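Local coordinates for protein carbohydrate binding module (Ruminococcus flavefaciens, PDB 4V1K) that probably binds plant cell-wall polysaccharide as a non-catalytic module of the cellulosomal family 9 glycoside hydrolase Cel9A, at residues Ile41-Val46 against Thr89-Val94; Gly5-Pro10 against Ser126-Leu131; Ala50-Gly55 against Ile117-Phe122. All blocks are in the same frame, centred on the assembly; numbering follows the deposited sequence.

Contact 1 (Ile41-Val46 against Thr89-Val94); sequences ITEVQV and TITWKV
Two neighbouring antiparallel strands of the four-stranded sheet meet here, Ile41-Val46 running against the edge strand 87-93, with Val94 just past its end. Val44 and Trp92 form a hydrogen-bonded pair: Val44 N gives to Trp92 O at 2.9 Å, and Trp92 N returns a nearly straight bond (173°) to Val44 O. Val46 and Ile90 repeat the pattern two residues on. At the other end Val94 N reaches Thr42 O from above the carbonyl plane, 45° out of it, and a water spans Thr42 O and Val94 O. On the inward face CG2 of Val44, beside its own backbone N (chi1 -176° puts CG1 anti to that N), meets Trp92 CE3 at 4.0 Å and Val94 CG2 at 4.1 Å. Val94 CG2 also lies 3.8 Å above the indole plane of Trp92, toward its rim, and Phe61 from the second sheet packs nearly parallel to the ring. The outer face is polar: Glu43 crosses Thr91, its OE2 3.4 Å from Thr91 CG2, while Gln45 runs alongside Thr91 with NE2 3.5 Å from OG1. Thr42 and Glu43 both face Lys130, a classic beta bulge. One greasy face turned to a second sheet and one polar face is the pattern of a beta-sandwich.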
loop_
_atom_site.group_PDB
_atom_site.type_symbol
_atom_site.label_atom_id
_atom_site.label_comp_id
_atom_site.label_asym_id
_atom_site.label_seq_id
_atom_site.Cartn_x
_atom_site.Cartn_y
_atom_site.Cartn_z
ATOM N N ILE A 41 -5.970 -9.019 -7.569
ATOM C CA ILE A 41 -6.096 -8.127 -6.407
ATOM C C ILE A 41 -7.124 -7.036 -6.757
ATOM O O ILE A 41 -6.962 -6.308 -7.749
ATOM C CB ILE A 41 -4.736 -7.514 -6.025
ATOM C CG1 ILE A 41 -3.732 -8.612 -5.626
ATOM C CG2 ILE A 41 -4.906 -6.482 -4.895
ATOM C CD1 ILE A 41 -2.299 -8.134 -5.622
ATOM N N THR A 42 -8.147 -6.902 -5.912
ATOM C CA THR A 42 -9.195 -5.902 -6.085
ATOM C C THR A 42 -9.054 -4.709 -5.148
ATOM O O THR A 42 -9.530 -3.602 -5.460
ATOM C CB THR A 42 -10.589 -6.525 -5.870
ATOM O OG1 THR A 42 -10.622 -7.264 -4.643
ATOM C CG2 THR A 42 -10.924 -7.452 -7.018
ATOM N N GLU A 43 -8.434 -4.924 -3.999
ATOM C CA GLU A 43 -8.284 -3.844 -3.021
ATOM C C GLU A 43 -7.015 -4.078 -2.203
ATOM O O GLU A 43 -6.667 -5.244 -1.896
ATOM C CB GLU A 43 -9.556 -3.817 -2.142
ATOM C CG GLU A 43 -9.776 -2.646 -1.233
ATOM C CD GLU A 43 -11.182 -2.712 -0.591
ATOM O OE1 GLU A 43 -12.210 -2.835 -1.295
ATOM O OE2 GLU A 43 -11.275 -2.663 0.628
ATOM N N VAL A 44 -6.379 -2.982 -1.797
ATOM C CA VAL A 44 -5.284 -2.998 -0.821
ATOM C C VAL A 44 -5.672 -2.125 0.371
ATOM O O VAL A 44 -6.138 -1.010 0.179
ATOM C CB VAL A 44 -3.979 -2.468 -1.429
ATOM C CG1 VAL A 44 -2.829 -2.573 -0.441
ATOM C CG2 VAL A 44 -3.624 -3.230 -2.680
ATOM N N GLN A 45 -5.508 -2.646 1.579
ATOM C CA GLN A 45 -5.766 -1.901 2.801
ATOM C C GLN A 45 -4.508 -1.843 3.667
ATOM O O GLN A 45 -3.826 -2.860 3.853
ATOM C CB GLN A 45 -6.898 -2.534 3.614
ATOM C CG GLN A 45 -8.226 -2.487 2.893
ATOM C CD GLN A 45 -9.394 -2.927 3.752
ATOM O OE1 GLN A 45 -9.245 -3.794 4.606
ATOM N NE2 GLN A 45 -10.578 -2.329 3.520
ATOM N N VAL A 46 -4.199 -0.640 4.150
ATOM C CA VAL A 46 -3.067 -0.413 5.045
ATOM C C VAL A 46 -3.656 0.066 6.388
ATOM O O VAL A 46 -4.285 1.132 6.471
ATOM C CB VAL A 46 -2.073 0.585 4.464
ATOM C CG1 VAL A 46 -0.925 0.810 5.447
ATOM C CG2 VAL A 46 -1.546 0.066 3.105
ATOM N N THR A 89 -7.617 2.953 8.740
ATOM C CA THR A 89 -7.349 2.166 7.545
ATOM C C THR A 89 -7.353 3.044 6.290
ATOM O O THR A 89 -8.248 3.874 6.107
ATOM C CB THR A 89 -8.426 1.078 7.398
ATOM O OG1 THR A 89 -8.490 0.325 8.619
ATOM C CG2 THR A 89 -8.144 0.157 6.205
ATOM N N ILE A 90 -6.323 2.890 5.467
ATOM C CA ILE A 90 -6.265 3.539 4.174
ATOM C C ILE A 90 -6.510 2.461 3.117
ATOM O O ILE A 90 -5.840 1.433 3.087
ATOM C CB ILE A 90 -4.901 4.187 3.950
ATOM C CG1 ILE A 90 -4.657 5.291 4.986
ATOM C CG2 ILE A 90 -4.797 4.746 2.546
ATOM C CD1 ILE A 90 -3.214 5.429 5.404
ATOM N N THR A 91 -7.495 2.704 2.277
ATOM C CA THR A 91 -7.966 1.744 1.280
ATOM C C THR A 91 -7.704 2.257 -0.150
ATOM O O THR A 91 -8.085 3.410 -0.490
ATOM C CB THR A 91 -9.471 1.493 1.465
ATOM O OG1 THR A 91 -9.709 0.994 2.784
ATOM C CG2 THR A 91 -9.981 0.483 0.437
ATOM N N TRP A 92 -7.097 1.377 -0.971
ATOM C CA TRP A 92 -7.012 1.567 -2.430
ATOM C C TRP A 92 -7.837 0.526 -3.180
ATOM O O TRP A 92 -7.564 -0.654 -3.096
ATOM C CB TRP A 92 -5.558 1.479 -2.867
ATOM C CG TRP A 92 -5.318 1.683 -4.335
ATOM C CD1 TRP A 92 -5.972 2.555 -5.156
ATOM C CD2 TRP A 92 -4.357 1.005 -5.167
ATOM N NE1 TRP A 92 -5.482 2.473 -6.425
ATOM C CE2 TRP A 92 -4.498 1.534 -6.473
ATOM C CE3 TRP A 92 -3.392 0.018 -4.935
ATOM C CZ2 TRP A 92 -3.713 1.121 -7.547
ATOM C CZ3 TRP A 92 -2.593 -0.409 -6.021
ATOM C CH2 TRP A 92 -2.768 0.147 -7.312
ATOM N N LYS A 93 -8.857 0.988 -3.898
ATOM C CA LYS A 93 -9.639 0.135 -4.792
ATOM C C LYS A 93 -8.884 0.078 -6.124
ATOM O O LYS A 93 -8.712 1.100 -6.808
ATOM C CB LYS A 93 -11.080 0.675 -4.965
ATOM C CG LYS A 93 -11.802 0.791 -3.610
ATOM C CD LYS A 93 -13.274 1.089 -3.682
ATOM C CE LYS A 93 -13.879 0.913 -2.292
ATOM N NZ LYS A 93 -15.339 1.184 -2.263
ATOM N N VAL A 94 -8.360 -1.107 -6.441
ATOM C CA VAL A 94 -7.453 -1.262 -7.565
ATOM C C VAL A 94 -8.239 -1.256 -8.880
ATOM O O VAL A 94 -9.143 -2.069 -9.057
ATOM C CB VAL A 94 -6.634 -2.554 -7.439
ATOM C CG1 VAL A 94 -5.634 -2.657 -8.564
ATOM C CG2 VAL A 94 -5.893 -2.601 -6.092
HETATM O O HOH W 1 -11.561 -2.919 -7.250
#

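Contact 2 (Gly5-Pro10 against Ser126-Leu131); sequences GYTIKP and SVVLKL
Tyr6 leaves the edge strand that begins at Gly5 with CG beside its backbone N (chi1 -61°), which swings the ring toward the end of Ser126-Leu131. From CB the chain passes to CG; Tyr6 CD2 then comes within 4.0 Å of Leu131 CD1, and Tyr6 CE2 touches the same methyl at 3.5 Å. The leucine crosses the ring at a slant, and at the tip OH hydrogen-bonds Glu39. The backbones pair antiparallel: Tyr6 N to Leu129 O at 3.0 Å, answered by Leu129 N to Tyr6 O, and Ile8 exchanges a like pair with Val127. Ile8 CG1 lies alongside Val127, 3.9 Å from its CB, and Phe28 and Phe33 cover both residues. On the other face Thr7 OG1 sits 3.7 Å from Val128 CG2 and Thr7 CG2 4.0 Å from Ser126 CB, while the hydroxyl of Ser126 bonds Asn47. With an alanine at Val128 both gamma methyls go, and Thr7 would probably lose the apolar surface against which its hydroxyl and methyl now rest. Since the links across this pair are backbone bonds and apolar touches, the register rests on the main chain, and the polar tips of Tyr6 and Ser126 tie the strands to other parts of the fold.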
loop_
_atom_site.group_PDB
_atom_site.type_symbol
_atom_site.label_atom_id
_atom_site.label_comp_id
_atom_site.label_asym_id
_atom_site.label_seq_id
_atom_site.Cartn_x
_atom_site.Cartn_y
_atom_site.Cartn_z
ATOM N N GLY A 5 -8.196 -13.460 0.547
ATOM C CA GLY A 5 -7.330 -12.408 1.017
ATOM C C GLY A 5 -6.122 -12.909 1.756
ATOM O O GLY A 5 -6.107 -14.026 2.270
ATOM N N TYR A 6 -5.116 -12.058 1.803
ATOM C CA TYR A 6 -3.852 -12.348 2.456
ATOM C C TYR A 6 -3.465 -11.120 3.286
ATOM O O TYR A 6 -3.624 -9.976 2.842
ATOM C CB TYR A 6 -2.746 -12.592 1.426
ATOM C CG TYR A 6 -2.940 -13.742 0.502
ATOM C CD1 TYR A 6 -2.565 -14.995 0.889
ATOM C CD2 TYR A 6 -3.414 -13.568 -0.782
ATOM C CE1 TYR A 6 -2.701 -16.092 0.049
ATOM C CE2 TYR A 6 -3.554 -14.640 -1.635
ATOM C CZ TYR A 6 -3.198 -15.911 -1.206
ATOM O OH TYR A 6 -3.301 -16.982 -2.037
ATOM N N THR A 7 -2.842 -11.364 4.440
ATOM C CA THR A 7 -2.402 -10.294 5.301
ATOM C C THR A 7 -0.935 -10.472 5.717
ATOM O O THR A 7 -0.497 -11.614 5.966
ATOM C CB THR A 7 -3.266 -10.285 6.596
ATOM O OG1 THR A 7 -4.642 -10.056 6.251
ATOM C CG2 THR A 7 -2.803 -9.186 7.577
ATOM N N ILE A 8 -0.197 -9.356 5.773
ATOM C CA ILE A 8 1.094 -9.317 6.466
ATOM C C ILE A 8 1.030 -8.355 7.658
ATOM O O ILE A 8 0.268 -7.378 7.622
ATOM C CB ILE A 8 2.301 -8.953 5.539
ATOM C CG1 ILE A 8 2.118 -7.568 4.903
ATOM C CG2 ILE A 8 2.515 -10.051 4.489
ATOM C CD1 ILE A 8 3.332 -7.064 4.155
ATOM N N LYS A 9 1.857 -8.632 8.676
ATOM C CA LYS A 9 1.937 -7.786 9.881
ATOM C C LYS A 9 3.365 -7.264 10.058
ATOM O O LYS A 9 4.182 -7.859 10.796
ATOM C CB LYS A 9 1.472 -8.560 11.120
ATOM C CG LYS A 9 -0.039 -8.698 11.242
ATOM C CD LYS A 9 -0.382 -9.429 12.535
ATOM C CE LYS A 9 -1.771 -9.118 13.072
ATOM N NZ LYS A 9 -2.844 -9.998 12.524
ATOM N N PRO A 10 3.682 -6.129 9.377
ATOM C CA PRO A 10 5.105 -5.716 9.390
ATOM C C PRO A 10 5.546 -4.979 10.658
ATOM O O PRO A 10 6.747 -4.885 10.900
ATOM C CB PRO A 10 5.236 -4.794 8.193
ATOM C CG PRO A 10 3.898 -4.575 7.646
ATOM C CD PRO A 10 2.879 -5.372 8.404
ATOM N N SER A 126 -0.662 -3.607 9.698
ATOM C CA SER A 126 -0.897 -4.651 8.722
ATOM C C SER A 126 -1.143 -4.098 7.316
ATOM O O SER A 126 -1.525 -2.937 7.168
ATOM C CB SER A 126 -2.054 -5.551 9.163
ATOM O OG SER A 126 -3.275 -4.858 9.276
ATOM N N VAL A 127 -0.891 -4.948 6.316
ATOM C CA VAL A 127 -1.237 -4.683 4.927
ATOM C C VAL A 127 -2.061 -5.894 4.466
ATOM O O VAL A 127 -1.663 -7.042 4.692
ATOM C CB VAL A 127 -0.007 -4.454 4.025
ATOM C CG1 VAL A 127 -0.466 -4.132 2.603
ATOM C CG2 VAL A 127 0.897 -3.358 4.591
ATOM N N VAL A 128 -3.214 -5.619 3.849
ATOM C CA VAL A 128 -4.186 -6.626 3.436
ATOM C C VAL A 128 -4.446 -6.543 1.937
ATOM O O VAL A 128 -4.695 -5.461 1.420
ATOM C CB VAL A 128 -5.524 -6.468 4.198
ATOM C CG1 VAL A 128 -6.493 -7.583 3.845
ATOM C CG2 VAL A 128 -5.281 -6.499 5.700
ATOM N N LEU A 129 -4.350 -7.686 1.262
ATOM C CA LEU A 129 -4.765 -7.811 -0.132
ATOM C C LEU A 129 -6.105 -8.526 -0.171
ATOM O O LEU A 129 -6.258 -9.623 0.409
ATOM C CB LEU A 129 -3.717 -8.588 -0.935
ATOM C CG LEU A 129 -2.266 -8.134 -0.882
ATOM C CD1 LEU A 129 -1.389 -9.060 -1.753
ATOM C CD2 LEU A 129 -2.118 -6.694 -1.335
ATOM N N LYS A 130 -7.094 -7.904 -0.794
ATOM C CA LYS A 130 -8.389 -8.552 -1.073
ATOM C C LYS A 130 -8.418 -8.992 -2.541
ATOM O O LYS A 130 -7.965 -8.268 -3.415
ATOM C CB LYS A 130 -9.536 -7.572 -0.798
ATOM C CG LYS A 130 -9.607 -7.047 0.645
ATOM C CD LYS A 130 -10.871 -6.219 0.878
ATOM C CE LYS A 130 -11.014 -5.807 2.339
ATOM N NZ LYS A 130 -12.358 -5.236 2.656
ATOM N N LEU A 131 -8.951 -10.183 -2.803
ATOM C CA LEU A 131 -8.931 -10.774 -4.125
ATOM C C LEU A 131 -10.313 -10.912 -4.746
ATOM O O LEU A 131 -11.306 -10.981 -4.028
ATOM C CB LEU A 131 -8.346 -12.187 -4.021
ATOM C CG LEU A 131 -7.053 -12.329 -3.246
ATOM C CD1 LEU A 131 -6.623 -13.777 -3.176
ATOM C CD2 LEU A 131 -5.965 -11.476 -3.866
#

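Contact 3 (Ala50-Gly55 against Ile117-Phe122); sequences ANKNIG and IDCDEF
The phenyl ring of Phe122 carries Ile117 CD1 on one face, 3.9 Å above the plane and offset toward the rim. Ile117 CD1 also meets Ile54 CG2 at 4.0 Å across the contact, the two isoleucines crossing; Ile48 packs against all three side chains. Cys119 points its thiol into the loop: in the conformer described, SG, turned anti to the backbone N (chi1 177°), lies 3.5 Å from Lys52 CG and 3.8 Å from Ala50 CB. Ala50 CB is also 3.7 Å from Glu121 O. One direct hydrogen bond joins the segments, Cys119 N to Ile54 O at 3.1 Å, in the carbonyl plane but bent to 138° at the hydrogen. Asp118 OD2 approaches Gly55 and is held by Lys56 N, while OD1 takes the indole N-H of Trp116. Gly55 has a positive phi, and a side chain there would run into that carboxylate. One water connects Asn51 N with Glu121 O; another accepts from Asp120 N and, weakly, from Lys52 NZ. The chemistry is apolar at the buried isoleucines and water-bridged near the exposed Asn51 and Lys52, with one bent backbone bond, which implies that side-chain packing does much of the joining.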
loop_
_atom_site.group_PDB
_atom_site.type_symbol
_atom_site.label_atom_id
_atom_site.label_comp_id
_atom_site.label_asym_id
_atom_site.label_seq_id
_atom_site.Cartn_x
_atom_site.Cartn_y
_atom_site.Cartn_z
ATOM N N ALA A 50 -1.166 5.075 15.915
ATOM C CA ALA A 50 -0.290 6.104 16.432
ATOM C C ALA A 50 -0.601 6.306 17.912
ATOM O O ALA A 50 -1.539 5.688 18.461
ATOM C CB ALA A 50 -0.494 7.394 15.647
ATOM N N ASN A 51 0.192 7.149 18.561
ATOM C CA ASN A 51 -0.001 7.463 19.965
ATOM C C ASN A 51 -0.897 8.687 20.201
ATOM O O ASN A 51 -1.090 9.120 21.339
ATOM C CB ASN A 51 1.372 7.641 20.619
ATOM C CG ASN A 51 2.095 6.319 20.787
ATOM O OD1 ASN A 51 1.462 5.279 20.945
ATOM N ND2 ASN A 51 3.415 6.349 20.740
ATOM N N LYS A 52 -1.433 9.242 19.120
ATOM C CA LYS A 52 -2.312 10.399 19.183
ATOM C C LYS A 52 -3.214 10.337 17.963
ATOM O O LYS A 52 -3.038 9.463 17.099
ATOM C CB LYS A 52 -1.478 11.678 19.188
ATOM C CG LYS A 52 -0.574 11.821 17.982
ATOM C CD LYS A 52 0.367 13.018 18.102
ATOM C CE LYS A 52 -0.347 14.309 17.738
ATOM N NZ LYS A 52 0.607 15.422 17.485
ATOM N N ASN A 53 -4.187 11.229 17.890
ATOM C CA ASN A 53 -5.109 11.237 16.740
ATOM C C ASN A 53 -4.333 11.468 15.439
ATOM O O ASN A 53 -3.478 12.348 15.355
ATOM C CB ASN A 53 -6.226 12.276 16.920
ATOM C CG ASN A 53 -7.173 11.909 18.062
ATOM O OD1 ASN A 53 -7.234 10.750 18.493
ATOM N ND2 ASN A 53 -7.916 12.889 18.553
ATOM N N ILE A 54 -4.641 10.678 14.424
ATOM C CA ILE A 54 -3.847 10.664 13.210
ATOM C C ILE A 54 -4.105 11.846 12.292
ATOM O O ILE A 54 -3.161 12.426 11.776
ATOM C CB ILE A 54 -4.046 9.320 12.468
ATOM C CG1 ILE A 54 -3.331 8.224 13.266
ATOM C CG2 ILE A 54 -3.512 9.383 11.037
ATOM C CD1 ILE A 54 -3.719 6.829 12.898
ATOM N N GLY A 55 -5.369 12.191 12.082
ATOM C CA GLY A 55 -5.722 13.243 11.141
ATOM C C GLY A 55 -5.627 12.813 9.693
ATOM O O GLY A 55 -5.919 11.661 9.371
ATOM N N ILE A 117 1.240 13.319 6.176
ATOM C CA ILE A 117 0.361 12.797 7.217
ATOM C C ILE A 117 0.462 13.771 8.396
ATOM O O ILE A 117 1.562 14.223 8.737
ATOM C CB ILE A 117 0.698 11.310 7.574
ATOM C CG1 ILE A 117 -0.346 10.722 8.536
ATOM C CG2 ILE A 117 2.117 11.179 8.100
ATOM C CD1 ILE A 117 -0.354 9.209 8.609
ATOM N N ASP A 118 -0.680 14.107 9.013
ATOM C CA ASP A 118 -0.719 15.132 10.062
ATOM C C ASP A 118 0.071 14.651 11.296
ATOM O O ASP A 118 0.926 15.345 11.789
ATOM C CB ASP A 118 -2.154 15.442 10.446
ATOM C CG ASP A 118 -2.872 16.411 9.491
ATOM O OD1 ASP A 118 -2.224 17.255 8.820
ATOM O OD2 ASP A 118 -4.133 16.336 9.430
ATOM N N CYS A 119 -0.190 13.446 11.765
ATOM C CA CYS A 119 0.568 12.867 12.876
ATOM C C CYS A 119 1.887 12.312 12.313
ATOM O O CYS A 119 1.879 11.398 11.478
ATOM C CB CYS A 119 -0.249 11.759 13.525
ATOM S SG CYS A 119 0.599 10.900 14.857
ATOM N N ASP A 120 3.011 12.782 12.785
ATOM C CA ASP A 120 4.281 12.491 12.071
ATOM C C ASP A 120 4.769 11.040 12.200
ATOM O O ASP A 120 5.368 10.467 11.272
ATOM C CB ASP A 120 5.371 13.442 12.559
ATOM C CG ASP A 120 6.523 13.561 11.606
ATOM O OD1 ASP A 120 6.259 13.885 10.426
ATOM O OD2 ASP A 120 7.701 13.386 12.031
ATOM N N GLU A 121 4.518 10.473 13.360
ATOM C CA GLU A 121 4.990 9.158 13.734
ATOM C C GLU A 121 3.824 8.190 13.791
ATOM O O GLU A 121 2.826 8.417 14.492
ATOM C CB GLU A 121 5.733 9.207 15.074
ATOM C CG GLU A 121 7.050 9.967 14.952
ATOM C CD GLU A 121 7.885 10.045 16.215
ATOM O OE1 GLU A 121 7.837 9.162 17.092
ATOM O OE2 GLU A 121 8.651 11.031 16.302
ATOM N N PHE A 122 3.940 7.108 13.030
ATOM C CA PHE A 122 2.884 6.081 13.031
ATOM C C PHE A 122 3.477 4.716 12.742
ATOM O O PHE A 122 4.616 4.605 12.283
ATOM C CB PHE A 122 1.777 6.438 12.020
ATOM C CG PHE A 122 2.222 6.378 10.572
ATOM C CD1 PHE A 122 2.860 7.463 9.992
ATOM C CD2 PHE A 122 1.983 5.274 9.786
ATOM C CE1 PHE A 122 3.271 7.437 8.684
ATOM C CE2 PHE A 122 2.396 5.239 8.454
ATOM C CZ PHE A 122 3.037 6.324 7.900
HETATM O O HOH W 2 2.519 8.264 17.110
HETATM O O HOH W 3 2.870 14.937 15.100
#

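In the fold
Contacts 1 and 2 sit side by side in the four-stranded antiparallel sheet, their centres about 9 Å apart. Strands 41-49 and 121-131 are its inner pair and bond to each other through Gln45 O and Val128 N, 2.8 Å apart; each contact adds an outer strand, 87-93 or 5-15. Contact 3 lies at the end of the module, about 20 Å and 22 Å from the centres of contacts 1 and 2, where the chain leaves strand 41-49 and enters strand 121-131. In sequence, contact 2 spans nearly the whole chain and encloses the other two, whose segments alternate. The first and last strands are therefore paired, closing the module on itself.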